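Local structure of VC0179-like protein (Escherichia coli, 4XJ6) at residues K29-R34 with G111-D116; Q35-R40 with T188-P193; F281-R286 with I298-A303. The protein probably joins purine nucleoside triphosphates into a cyclic dinucleotide such as cyclic GMP-AMP, as a bacterial homologue of cyclic GMP-AMP synthase, using magnesium ions. All coordinates share one frame; numbering follows the deposited sequence.

Contact 1 (K29-R34 with G111-D116); sequences KLKALR and GSFQYD. With GH3 (3'-deoxy-guanosine-5'-triphosphate), chain D.
Phe113 reaches out of its loop to the helix carrying Leu30, Lys31 and Arg34, and its ring accounts for nearly all of this contact. The apolar part is made with Leu30: CD1 comes within 3.6 Å of Phe113 CE1, and Leu30 CB lies 4.0 Å from CZ at the far end of the ring. Phe113 points to the helix from its CB onward, and chi1 of -167°, which puts CG opposite the backbone N, carries the ring out to Leu30. Lys31 and Arg34 meet the rim of the same ring. The aliphatic CG of Lys31 sits near the ring plane beside CZ, and Arg34 NH1 approaches the edge 3.9 Å from Phe113 CE2. The guanidinium plane stands at 89° to the ring, and NH1 comes in at the edge and not over a face; its hydrogen bond goes to Thr109 OG1 on strand 106-110.

Behind the ring, residues 111-116 follow that strand in the nucleotidyltransferase domain and begin with the Gly-Ser pair characteristic of this superfamily, whose serine here grips the triphosphate of the bound 3'-deoxy-GTP. Gly111, with a positive phi and no side chain, lets the chain pass with its CA 3.5 Å from O2B of the nucleotide.

Three hydrogen bonds run from the loop to the nucleotide. Ser112 N donates to O2B at 2.9 Å, and Ser112 OG donates to O3G at 2.7 Å. Tyr115 OH gives a third bond, to O1B. Gly111 O, which accepts from the backbone N of both Gln114 and Tyr115, lies 3.2 Å above the centre of the Tyr115 ring.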
loop_
_atom_site.group_PDB
_atom_site.type_symbol
_atom_site.label_atom_id
_atom_site.label_comp_id
_atom_site.label_asym_id
_atom_site.label_seq_id
_atom_site.Cartn_x
_atom_site.Cartn_y
_atom_site.Cartn_z
ATOM N N LYS A 29 -2.146 -4.513 -17.018
ATOM C CA LYS A 29 -0.776 -4.971 -16.848
ATOM C C LYS A 29 -0.492 -5.272 -15.381
ATOM O O LYS A 29 0.119 -6.290 -15.056
ATOM C CB LYS A 29 0.210 -3.932 -17.382
ATOM C CG LYS A 29 1.662 -4.279 -17.108
ATOM C CD LYS A 29 2.576 -3.862 -18.252
ATOM C CE LYS A 29 2.811 -2.354 -18.288
ATOM N NZ LYS A 29 1.770 -1.615 -19.057
ATOM N N LEU A 30 -0.946 -4.385 -14.498
ATOM C CA LEU A 30 -0.765 -4.574 -13.064
ATOM C C LEU A 30 -1.527 -5.792 -12.563
ATOM O O LEU A 30 -1.053 -6.514 -11.686
ATOM C CB LEU A 30 -1.209 -3.333 -12.292
ATOM C CG LEU A 30 -0.381 -2.066 -12.502
ATOM C CD1 LEU A 30 -0.666 -1.084 -11.387
ATOM C CD2 LEU A 30 1.101 -2.391 -12.573
ATOM N N LYS A 31 -2.713 -6.009 -13.122
ATOM C CA LYS A 31 -3.519 -7.176 -12.780
ATOM C C LYS A 31 -2.805 -8.458 -13.187
ATOM O O LYS A 31 -2.798 -9.440 -12.442
ATOM C CB LYS A 31 -4.891 -7.112 -13.453
ATOM C CG LYS A 31 -5.827 -6.062 -12.884
ATOM C CD LYS A 31 -7.237 -6.243 -13.428
ATOM C CE LYS A 31 -8.176 -5.163 -12.913
ATOM N NZ LYS A 31 -9.556 -5.313 -13.455
ATOM N N ALA A 32 -2.209 -8.438 -14.376
ATOM C CA ALA A 32 -1.467 -9.580 -14.893
ATOM C C ALA A 32 -0.252 -9.869 -14.022
ATOM O O ALA A 32 0.066 -11.022 -13.747
ATOM C CB ALA A 32 -1.050 -9.331 -16.339
ATOM N N LEU A 33 0.417 -8.807 -13.584
ATOM C CA LEU A 33 1.557 -8.933 -12.684
ATOM C C LEU A 33 1.116 -9.496 -11.334
ATOM O O LEU A 33 1.792 -10.350 -10.753
ATOM C CB LEU A 33 2.244 -7.581 -12.491
ATOM C CG LEU A 33 2.993 -7.012 -13.695
ATOM C CD1 LEU A 33 3.591 -5.657 -13.357
ATOM C CD2 LEU A 33 4.077 -7.975 -14.151
ATOM N N ARG A 34 -0.021 -9.012 -10.842
ATOM C CA ARG A 34 -0.587 -9.482 -9.583
ATOM C C ARG A 34 -0.963 -10.955 -9.671
ATOM O O ARG A 34 -0.773 -11.713 -8.719
ATOM C CB ARG A 34 -1.811 -8.647 -9.209
ATOM C CG ARG A 34 -2.486 -9.066 -7.913
ATOM C CD ARG A 34 -3.755 -8.262 -7.665
ATOM N NE ARG A 34 -4.773 -8.528 -8.677
ATOM C CZ ARG A 34 -5.932 -7.883 -8.762
ATOM N NH1 ARG A 34 -6.229 -6.922 -7.896
ATOM N NH2 ARG A 34 -6.797 -8.195 -9.718
ATOM N N GLY A 111 -5.602 -0.933 -0.409
ATOM C CA GLY A 111 -4.887 0.271 -0.789
ATOM C C GLY A 111 -5.368 0.938 -2.064
ATOM O O GLY A 111 -6.491 0.709 -2.515
ATOM N N SER A 112 -4.493 1.754 -2.648
ATOM C CA SER A 112 -4.851 2.667 -3.733
ATOM C C SER A 112 -5.288 1.973 -5.020
ATOM O O SER A 112 -5.991 2.566 -5.838
ATOM C CB SER A 112 -3.674 3.598 -4.039
ATOM O OG SER A 112 -2.581 2.882 -4.586
ATOM N N PHE A 113 -4.870 0.727 -5.211
ATOM C CA PHE A 113 -5.277 -0.010 -6.402
ATOM C C PHE A 113 -6.687 -0.552 -6.223
ATOM O O PHE A 113 -7.318 -0.990 -7.184
ATOM C CB PHE A 113 -4.305 -1.154 -6.703
ATOM C CG PHE A 113 -4.478 -1.751 -8.073
ATOM C CD1 PHE A 113 -3.996 -1.093 -9.193
ATOM C CD2 PHE A 113 -5.116 -2.970 -8.243
ATOM C CE1 PHE A 113 -4.149 -1.636 -10.457
ATOM C CE2 PHE A 113 -5.272 -3.519 -9.508
ATOM C CZ PHE A 113 -4.786 -2.851 -10.614
ATOM N N GLN A 114 -7.177 -0.512 -4.988
ATOM C CA GLN A 114 -8.506 -1.018 -4.676
ATOM C C GLN A 114 -9.549 0.099 -4.661
ATOM O O GLN A 114 -10.650 -0.073 -5.181
ATOM C CB GLN A 114 -8.495 -1.759 -3.336
ATOM C CG GLN A 114 -9.841 -2.348 -2.938
ATOM C CD GLN A 114 -10.364 -3.363 -3.941
ATOM O OE1 GLN A 114 -9.594 -4.003 -4.659
ATOM N NE2 GLN A 114 -11.683 -3.514 -3.995
ATOM N N TYR A 115 -9.210 1.244 -4.069
ATOM C CA TYR A 115 -10.136 2.377 -4.076
ATOM C C TYR A 115 -9.699 3.478 -5.044
ATOM O O TYR A 115 -10.022 4.648 -4.847
ATOM C CB TYR A 115 -10.323 2.964 -2.668
ATOM C CG TYR A 115 -9.089 3.008 -1.791
ATOM C CD1 TYR A 115 -8.054 3.901 -2.047
ATOM C CD2 TYR A 115 -8.978 2.180 -0.681
ATOM C CE1 TYR A 115 -6.934 3.946 -1.233
ATOM C CE2 TYR A 115 -7.866 2.219 0.137
ATOM C CZ TYR A 115 -6.847 3.102 -0.142
ATOM O OH TYR A 115 -5.738 3.138 0.674
ATOM N N ASP A 116 -8.962 3.089 -6.082
ATOM C CA ASP A 116 -8.685 3.958 -7.229
ATOM C C ASP A 116 -8.028 5.297 -6.874
ATOM O O ASP A 116 -8.615 6.359 -7.085
ATOM C CB ASP A 116 -9.987 4.218 -8.001
ATOM C CG ASP A 116 -9.754 4.920 -9.328
ATOM O OD1 ASP A 116 -8.674 4.725 -9.925
ATOM O OD2 ASP A 116 -10.649 5.670 -9.772
HETATM P PG GH3 D . -0.132 4.350 -2.508
HETATM O O1G GH3 D . 0.885 5.415 -2.177
HETATM O O2G GH3 D . 0.436 2.975 -2.259
HETATM O O3G GH3 D . -0.513 4.458 -3.964
HETATM O O3B GH3 D . -1.423 4.606 -1.579
HETATM P PB GH3 D . -2.064 3.457 -0.644
HETATM O O1B GH3 D . -3.509 3.791 -0.366
HETATM O O2B GH3 D . -2.002 2.097 -1.293
HETATM O O3A GH3 D . -1.222 3.527 0.731
HETATM P PA GH3 D . -0.247 2.347 1.226
HETATM O O1A GH3 D . 0.851 2.943 2.077
HETATM O O2A GH3 D . 0.329 1.567 0.071
HETATM O "O5'" GH3 D . -1.156 1.367 2.123
HETATM C "C5'" GH3 D . -2.021 0.425 1.532
HETATM C "C4'" GH3 D . -3.022 -0.058 2.573
HETATM O "O4'" GH3 D . -2.329 -0.459 3.737
HETATM C "C3'" GH3 D . -4.011 1.010 3.004
HETATM C "C2'" GH3 D . -4.269 0.673 4.457
HETATM O "O2'" GH3 D . -5.423 -0.128 4.565
HETATM C "C1'" GH3 D . -3.054 -0.123 4.903
HETATM N N9 GH3 D . -2.203 0.740 5.733
HETATM C C8 GH3 D . -1.032 1.325 5.327
HETATM N N7 GH3 D . -0.522 2.041 6.356
HETATM C C5 GH3 D . -1.354 1.909 7.418
HETATM C C6 GH3 D . -1.312 2.419 8.709
HETATM O O6 GH3 D . -0.379 3.141 9.055
HETATM N N1 GH3 D . -2.318 2.112 9.598
HETATM C C2 GH3 D . -3.361 1.301 9.208
HETATM N N2 GH3 D . -4.331 1.006 10.073
HETATM N N3 GH3 D . -3.397 0.797 7.924
HETATM C C4 GH3 D . -2.414 1.093 7.041
#

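Contact 2 (Q35-R40 with T188-P193); sequences QIVRER and THIDVP. With MG (magnesium ion), chain C; GH3 (3'-deoxy-guanosine-5'-triphosphate), chain E.
Val37 meets Ile190 where helix 24-57 packs on the central sheet of the nucleotidyltransferase fold, the alpha/beta core that carries the metal-binding aspartates. The closest touch is methyl to methyl, Val37 CG2 to Ile190 CD1 at 3.6 Å, with the two side chains running past each other in opposite directions. Ile190 holds CG1 anti to its carbonyl carbon (chi1 -57°) and extends straight on to CD1. The other valine branch, CG1, makes a looser contact with Val192 CG2 at 4.3 Å. No hydrogen bond joins the helix to the strand; the interface is apolar and buried.

Around this first shell, Leu160 and Leu163 of helix 149-166 pack against Val37, while Ile130 and Ile181 of the neighbouring strands flank Ile190. Backbone hydrogen bonds between Ile190 and Ile181 and between Asp191 and Ile130 tie strand 188-198 to both neighbours. One residue on from Val37, Arg38 NH2 forms a salt bridge with Asp132 OD1 of strand 128-138.

Ile190 and Val192 point to the helix, and Asp191 between them carries its carboxylate to the other side of the sheet. There it binds magnesium together with Asp129 and Asp131, close to the second 3'-deoxy-GTP. Arg180 makes a salt bridge to Asp191 OD1 and so helps fix the turn of the carboxylate, whose OD2 lies 2.2 Å from the magnesium ion.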
loop_
_atom_site.group_PDB
_atom_site.type_symbol
_atom_site.label_atom_id
_atom_site.label_comp_id
_atom_site.label_asym_id
_atom_site.label_seq_id
_atom_site.Cartn_x
_atom_site.Cartn_y
_atom_site.Cartn_z
ATOM N N GLN A 35 -1.493 -11.352 -10.823
ATOM C CA GLN A 35 -1.929 -12.726 -11.034
ATOM C C GLN A 35 -0.757 -13.697 -10.976
ATOM O O GLN A 35 -0.887 -14.808 -10.462
ATOM C CB GLN A 35 -2.653 -12.854 -12.373
ATOM C CG GLN A 35 -3.458 -14.131 -12.513
ATOM C CD GLN A 35 -4.109 -14.255 -13.872
ATOM O OE1 GLN A 35 -3.493 -13.958 -14.895
ATOM N NE2 GLN A 35 -5.366 -14.686 -13.891
ATOM N N ILE A 36 0.383 -13.274 -11.513
ATOM C CA ILE A 36 1.606 -14.066 -11.455
ATOM C C ILE A 36 2.002 -14.382 -10.012
ATOM O O ILE A 36 2.376 -15.510 -9.688
ATOM C CB ILE A 36 2.780 -13.340 -12.154
ATOM C CG1 ILE A 36 2.521 -13.213 -13.658
ATOM C CG2 ILE A 36 4.089 -14.070 -11.898
ATOM C CD1 ILE A 36 3.522 -12.325 -14.377
ATOM N N VAL A 37 1.906 -13.378 -9.146
ATOM C CA VAL A 37 2.263 -13.534 -7.740
ATOM C C VAL A 37 1.244 -14.395 -7.004
ATOM O O VAL A 37 1.604 -15.218 -6.162
ATOM C CB VAL A 37 2.383 -12.165 -7.048
ATOM C CG1 VAL A 37 2.651 -12.328 -5.557
ATOM C CG2 VAL A 37 3.482 -11.352 -7.708
ATOM N N ARG A 38 -0.030 -14.208 -7.339
ATOM C CA ARG A 38 -1.106 -14.976 -6.723
ATOM C C ARG A 38 -0.983 -16.462 -7.048
ATOM O O ARG A 38 -1.079 -17.311 -6.159
ATOM C CB ARG A 38 -2.472 -14.455 -7.178
ATOM C CG ARG A 38 -2.818 -13.070 -6.650
ATOM C CD ARG A 38 -4.264 -12.696 -6.960
ATOM N NE ARG A 38 -4.633 -11.413 -6.365
ATOM C CZ ARG A 38 -5.870 -10.924 -6.343
ATOM N NH1 ARG A 38 -6.872 -11.612 -6.881
ATOM N NH2 ARG A 38 -6.111 -9.748 -5.778
ATOM N N GLU A 39 -0.769 -16.766 -8.325
ATOM C CA GLU A 39 -0.665 -18.147 -8.785
ATOM C C GLU A 39 0.534 -18.860 -8.174
ATOM O O GLU A 39 0.460 -20.040 -7.838
ATOM C CB GLU A 39 -0.583 -18.186 -10.313
ATOM C CG GLU A 39 -1.876 -17.794 -11.011
ATOM C CD GLU A 39 -1.666 -17.421 -12.464
ATOM O OE1 GLU A 39 -0.496 -17.346 -12.897
ATOM O OE2 GLU A 39 -2.671 -17.204 -13.175
ATOM N N ARG A 40 1.636 -18.134 -8.028
ATOM C CA ARG A 40 2.841 -18.691 -7.428
ATOM C C ARG A 40 2.638 -18.982 -5.942
ATOM O O ARG A 40 3.070 -20.018 -5.439
ATOM C CB ARG A 40 4.023 -17.740 -7.623
ATOM C CG ARG A 40 5.314 -18.205 -6.978
ATOM C CD ARG A 40 5.705 -19.585 -7.466
ATOM N NE ARG A 40 5.889 -19.627 -8.913
ATOM C CZ ARG A 40 7.060 -19.472 -9.521
ATOM N NH1 ARG A 40 8.157 -19.259 -8.807
ATOM N NH2 ARG A 40 7.136 -19.529 -10.845
ATOM N N THR A 188 7.114 -1.431 -11.050
ATOM C CA THR A 188 6.047 -1.870 -10.165
ATOM C C THR A 188 6.617 -2.739 -9.057
ATOM O O THR A 188 7.521 -3.537 -9.293
ATOM C CB THR A 188 4.967 -2.669 -10.940
ATOM O OG1 THR A 188 4.359 -1.825 -11.925
ATOM C CG2 THR A 188 3.893 -3.204 -10.001
ATOM N N HIS A 189 6.109 -2.566 -7.842
ATOM C CA HIS A 189 6.371 -3.540 -6.794
ATOM C C HIS A 189 5.053 -3.974 -6.165
ATOM O O HIS A 189 4.081 -3.214 -6.142
ATOM C CB HIS A 189 7.335 -2.986 -5.738
ATOM C CG HIS A 189 6.805 -1.808 -4.980
ATOM N ND1 HIS A 189 7.361 -0.552 -5.078
ATOM C CD2 HIS A 189 5.784 -1.700 -4.098
ATOM C CE1 HIS A 189 6.701 0.283 -4.294
ATOM N NE2 HIS A 189 5.738 -0.390 -3.689
ATOM N N ILE A 190 5.019 -5.208 -5.679
ATOM C CA ILE A 190 3.807 -5.760 -5.101
ATOM C C ILE A 190 4.028 -6.095 -3.634
ATOM O O ILE A 190 4.870 -6.927 -3.295
ATOM C CB ILE A 190 3.348 -7.023 -5.847
ATOM C CG1 ILE A 190 3.126 -6.712 -7.327
ATOM C CG2 ILE A 190 2.089 -7.591 -5.211
ATOM C CD1 ILE A 190 2.651 -7.895 -8.141
ATOM N N ASP A 191 3.276 -5.433 -2.762
ATOM C CA ASP A 191 3.332 -5.723 -1.335
ATOM C C ASP A 191 2.381 -6.860 -0.977
ATOM O O ASP A 191 1.212 -6.858 -1.366
ATOM C CB ASP A 191 3.001 -4.474 -0.520
ATOM C CG ASP A 191 4.143 -3.474 -0.505
ATOM O OD1 ASP A 191 5.289 -3.881 -0.790
ATOM O OD2 ASP A 191 3.901 -2.285 -0.205
ATOM N N VAL A 192 2.890 -7.833 -0.229
ATOM C CA VAL A 192 2.096 -8.992 0.158
ATOM C C VAL A 192 1.995 -9.117 1.676
ATOM O O VAL A 192 2.749 -9.868 2.299
ATOM C CB VAL A 192 2.681 -10.298 -0.413
ATOM C CG1 VAL A 192 1.705 -11.452 -0.210
ATOM C CG2 VAL A 192 3.023 -10.126 -1.889
ATOM N N PRO A 193 1.069 -8.364 2.284
ATOM C CA PRO A 193 0.797 -8.584 3.705
ATOM C C PRO A 193 0.117 -9.935 3.902
ATOM O O PRO A 193 -0.708 -10.330 3.077
ATOM C CB PRO A 193 -0.129 -7.423 4.069
ATOM C CG PRO A 193 -0.786 -7.047 2.782
ATOM C CD PRO A 193 0.248 -7.280 1.717
HETATM MG MG MG C . 2.402 -0.658 -0.430
HETATM O O3A GH3 E . 6.182 0.400 3.892
HETATM P PA GH3 E . 5.440 -0.212 5.182
HETATM O O1A GH3 E . 4.735 0.906 5.912
HETATM O O2A GH3 E . 6.394 -0.951 6.093
HETATM O "O5'" GH3 E . 4.338 -1.205 4.558
HETATM C "C5'" GH3 E . 3.913 -1.050 3.221
HETATM C "C4'" GH3 E . 2.724 -1.963 2.970
HETATM O "O4'" GH3 E . 2.392 -2.643 4.161
HETATM C "C3'" GH3 E . 1.463 -1.231 2.542
HETATM C "C2'" GH3 E . 0.345 -2.070 3.143
HETATM O "O2'" GH3 E . -0.153 -2.976 2.186
HETATM C "C1'" GH3 E . 0.995 -2.848 4.275
HETATM N N9 GH3 E . 0.597 -2.250 5.557
HETATM C C8 GH3 E . 1.327 -1.288 6.207
HETATM N N7 GH3 E . 0.688 -0.971 7.351
HETATM C C5 GH3 E . -0.429 -1.726 7.444
HETATM C C6 GH3 E . -1.417 -1.786 8.416
HETATM O O6 GH3 E . -1.347 -1.060 9.406
HETATM N N1 GH3 E . -2.471 -2.659 8.263
HETATM C C2 GH3 E . -2.535 -3.465 7.146
HETATM N N2 GH3 E . -3.560 -4.307 7.010
HETATM N N3 GH3 E . -1.545 -3.399 6.181
HETATM C C4 GH3 E . -0.505 -2.542 6.325
HETATM O O HOH W 1 3.298 0.886 0.642
#

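Contact 3 (F281-R286 with I298-A303); sequences FMKAWR and ISLMTA. With GH3 (3'-deoxy-guanosine-5'-triphosphate), chain D.
Helices 274-289 and 297-310 form a helical hairpin in the C-terminal domain of this cyclic GMP-AMP synthase relative, and residues 281-286 and 298-303 lie close to the loop that joins them. Their short axes run roughly antiparallel, 138° between directions, and come no closer than 10.1 Å. Met282 and Leu300 have the nearest CA atoms, 7.2 Å apart.

Leu300 makes the main contact between the helices. Its CG lies anti to the carbonyl carbon (chi1 -77°), and the extended branch CD1 settles against the surface of the facing helix. Leu300 CD1 lies 3.9 Å from Met282 O and also rests on Lys283 CG and Arg286 CB, so it meets backbone as well as the roots of two charged side chains. Met282 points to the Leu300 helix and also touches Met322 and Leu329 of helix 318-335 and Leu369 of helix 357-377, extending the buried layer.

Beyond the leucine, the two basic residues reach the triphosphate of 3'-deoxy-GTP. Lys283 bends at chi3 and brings NZ to O3G of the gamma phosphate and to the bridging O3B, while Thr117 O takes a further bond from the same nitrogen. Arg286 is anchored through NE to Pro295 O; its bond to the gamma phosphate is weak and less surely placed. Near the base, Ile298 CG2 lies 3.9 Å from N7 of the guanine. On the same helix, Ile298 O accepts twice, from Thr302 N on one face of its plane and, on the other, from Thr302 OG1 at 2.7 Å.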
loop_
_atom_site.group_PDB
_atom_site.type_symbol
_atom_site.label_atom_id
_atom_site.label_comp_id
_atom_site.label_asym_id
_atom_site.label_seq_id
_atom_site.Cartn_x
_atom_site.Cartn_y
_atom_site.Cartn_z
ATOM N N PHE A 281 -3.645 14.342 -6.127
ATOM C CA PHE A 281 -2.784 15.508 -6.303
ATOM C C PHE A 281 -1.799 15.669 -5.146
ATOM O O PHE A 281 -0.634 16.008 -5.353
ATOM C CB PHE A 281 -3.635 16.771 -6.454
ATOM C CG PHE A 281 -4.521 16.763 -7.670
ATOM C CD1 PHE A 281 -4.234 15.943 -8.747
ATOM C CD2 PHE A 281 -5.643 17.575 -7.735
ATOM C CE1 PHE A 281 -5.045 15.935 -9.865
ATOM C CE2 PHE A 281 -6.459 17.569 -8.851
ATOM C CZ PHE A 281 -6.158 16.745 -9.919
ATOM N N MET A 282 -2.272 15.424 -3.928
ATOM C CA MET A 282 -1.423 15.530 -2.745
ATOM C C MET A 282 -0.364 14.434 -2.742
ATOM O O MET A 282 0.779 14.661 -2.333
ATOM C CB MET A 282 -2.260 15.462 -1.468
ATOM C CG MET A 282 -3.052 16.731 -1.176
ATOM S SD MET A 282 -2.054 18.232 -1.295
ATOM C CE MET A 282 -0.710 17.859 -0.171
ATOM N N LYS A 283 -0.747 13.247 -3.200
ATOM C CA LYS A 283 0.190 12.137 -3.304
ATOM C C LYS A 283 1.217 12.415 -4.393
ATOM O O LYS A 283 2.383 12.039 -4.269
ATOM C CB LYS A 283 -0.549 10.831 -3.589
ATOM C CG LYS A 283 -1.385 10.332 -2.421
ATOM C CD LYS A 283 -2.308 9.196 -2.833
ATOM C CE LYS A 283 -1.529 7.964 -3.270
ATOM N NZ LYS A 283 -2.439 6.823 -3.579
ATOM N N ALA A 284 0.774 13.075 -5.460
ATOM C CA ALA A 284 1.669 13.505 -6.528
ATOM C C ALA A 284 2.664 14.527 -5.993
ATOM O O ALA A 284 3.847 14.483 -6.320
ATOM C CB ALA A 284 0.879 14.081 -7.689
ATOM N N TRP A 285 2.172 15.446 -5.168
ATOM C CA TRP A 285 3.026 16.434 -4.523
ATOM C C TRP A 285 4.068 15.752 -3.648
ATOM O O TRP A 285 5.234 16.145 -3.642
ATOM C CB TRP A 285 2.197 17.413 -3.685
ATOM C CG TRP A 285 3.015 18.180 -2.687
ATOM C CD1 TRP A 285 3.725 19.323 -2.916
ATOM C CD2 TRP A 285 3.204 17.863 -1.301
ATOM N NE1 TRP A 285 4.345 19.736 -1.763
ATOM C CE2 TRP A 285 4.041 18.857 -0.756
ATOM C CE3 TRP A 285 2.748 16.836 -0.470
ATOM C CZ2 TRP A 285 4.431 18.855 0.581
ATOM C CZ3 TRP A 285 3.136 16.836 0.859
ATOM C CH2 TRP A 285 3.969 17.836 1.370
ATOM N N ARG A 286 3.640 14.731 -2.909
ATOM C CA ARG A 286 4.544 13.972 -2.052
ATOM C C ARG A 286 5.615 13.271 -2.879
ATOM O O ARG A 286 6.791 13.278 -2.521
ATOM C CB ARG A 286 3.766 12.950 -1.214
ATOM C CG ARG A 286 4.651 12.025 -0.376
ATOM C CD ARG A 286 4.767 10.627 -0.976
ATOM N NE ARG A 286 3.731 9.728 -0.475
ATOM C CZ ARG A 286 2.903 9.031 -1.244
ATOM N NH1 ARG A 286 2.985 9.116 -2.561
ATOM N NH2 ARG A 286 1.993 8.246 -0.689
ATOM N N ILE A 298 -1.819 7.161 3.629
ATOM C CA ILE A 298 -2.965 7.070 4.530
ATOM C C ILE A 298 -3.101 8.326 5.395
ATOM O O ILE A 298 -4.211 8.791 5.659
ATOM C CB ILE A 298 -2.879 5.804 5.431
ATOM C CG1 ILE A 298 -4.116 5.683 6.319
ATOM C CG2 ILE A 298 -1.611 5.787 6.273
ATOM C CD1 ILE A 298 -5.394 5.555 5.543
ATOM N N SER A 299 -1.972 8.886 5.818
ATOM C CA SER A 299 -1.991 10.073 6.661
ATOM C C SER A 299 -2.403 11.289 5.844
ATOM O O SER A 299 -3.085 12.186 6.342
ATOM C CB SER A 299 -0.626 10.309 7.298
ATOM O OG SER A 299 0.291 10.805 6.345
ATOM N N LEU A 300 -1.978 11.312 4.585
ATOM C CA LEU A 300 -2.366 12.369 3.661
ATOM C C LEU A 300 -3.865 12.333 3.400
ATOM O O LEU A 300 -4.535 13.365 3.426
ATOM C CB LEU A 300 -1.606 12.240 2.340
ATOM C CG LEU A 300 -0.151 12.710 2.321
ATOM C CD1 LEU A 300 0.442 12.557 0.926
ATOM C CD2 LEU A 300 -0.058 14.150 2.795
ATOM N N MET A 301 -4.379 11.136 3.141
ATOM C CA MET A 301 -5.804 10.942 2.897
ATOM C C MET A 301 -6.641 11.369 4.101
ATOM O O MET A 301 -7.642 12.067 3.952
ATOM C CB MET A 301 -6.097 9.480 2.556
ATOM C CG MET A 301 -5.528 9.027 1.221
ATOM S SD MET A 301 -5.382 7.236 1.091
ATOM C CE MET A 301 -7.101 6.745 0.967
ATOM N N THR A 302 -6.219 10.950 5.291
ATOM C CA THR A 302 -6.956 11.242 6.518
ATOM C C THR A 302 -6.958 12.732 6.834
ATOM O O THR A 302 -7.953 13.273 7.310
ATOM C CB THR A 302 -6.369 10.477 7.719
ATOM O OG1 THR A 302 -6.233 9.089 7.386
ATOM C CG2 THR A 302 -7.271 10.621 8.940
ATOM N N ALA A 303 -5.836 13.390 6.571
ATOM C CA ALA A 303 -5.732 14.824 6.811
ATOM C C ALA A 303 -6.647 15.595 5.867
ATOM O O ALA A 303 -7.290 16.564 6.267
ATOM C CB ALA A 303 -4.296 15.289 6.654
HETATM P PG GH3 D . -0.132 4.350 -2.508
HETATM O O1G GH3 D . 0.885 5.415 -2.177
HETATM O O2G GH3 D . 0.436 2.975 -2.259
HETATM O O3G GH3 D . -0.513 4.458 -3.964
HETATM O O3B GH3 D . -1.423 4.606 -1.579
HETATM P PB GH3 D . -2.064 3.457 -0.644
HETATM O O1B GH3 D . -3.509 3.791 -0.366
HETATM O O2B GH3 D . -2.002 2.097 -1.293
HETATM O O3A GH3 D . -1.222 3.527 0.731
HETATM P PA GH3 D . -0.247 2.347 1.226
HETATM O O1A GH3 D . 0.851 2.943 2.077
HETATM O O2A GH3 D . 0.329 1.567 0.071
HETATM O "O5'" GH3 D . -1.156 1.367 2.123
HETATM C "C5'" GH3 D . -2.021 0.425 1.532
HETATM C "C4'" GH3 D . -3.022 -0.058 2.573
HETATM O "O4'" GH3 D . -2.329 -0.459 3.737
HETATM C "C3'" GH3 D . -4.011 1.010 3.004
HETATM C "C2'" GH3 D . -4.269 0.673 4.457
HETATM O "O2'" GH3 D . -5.423 -0.128 4.565
HETATM C "C1'" GH3 D . -3.054 -0.123 4.903
HETATM N N9 GH3 D . -2.203 0.740 5.733
HETATM C C8 GH3 D . -1.032 1.325 5.327
HETATM N N7 GH3 D . -0.522 2.041 6.356
HETATM C C5 GH3 D . -1.354 1.909 7.418
HETATM C C6 GH3 D . -1.312 2.419 8.709
HETATM O O6 GH3 D . -0.379 3.141 9.055
HETATM N N1 GH3 D . -2.318 2.112 9.598
HETATM C C2 GH3 D . -3.361 1.301 9.208
HETATM N N2 GH3 D . -4.331 1.006 10.073
HETATM N N3 GH3 D . -3.397 0.797 7.924
HETATM C C4 GH3 D . -2.414 1.093 7.041
#

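In the fold
Contacts 1 and 2 follow one another on helix 24-57, with centres 10 Å apart, and touch where Leu30 and Leu33 meet Thr188 and where Ile190 reaches the turn of Leu33 and Arg34. Their segments alternate along the chain, so this one N-terminal helix bridges the loop after strand 106-110 and strand 188-198. Contact 3 comes later, within the C-terminal domain, about 19 Å from contact 1 and 25 Å from contact 2 between centres. Contacts 1 and 3 both reach the same 3'-deoxy-GTP, and Ser112 touches Lys283, while contact 2 supplies a magnesium ligand beside the second nucleotide. The nucleotide pocket therefore draws on both regions, consistent with an active site between them.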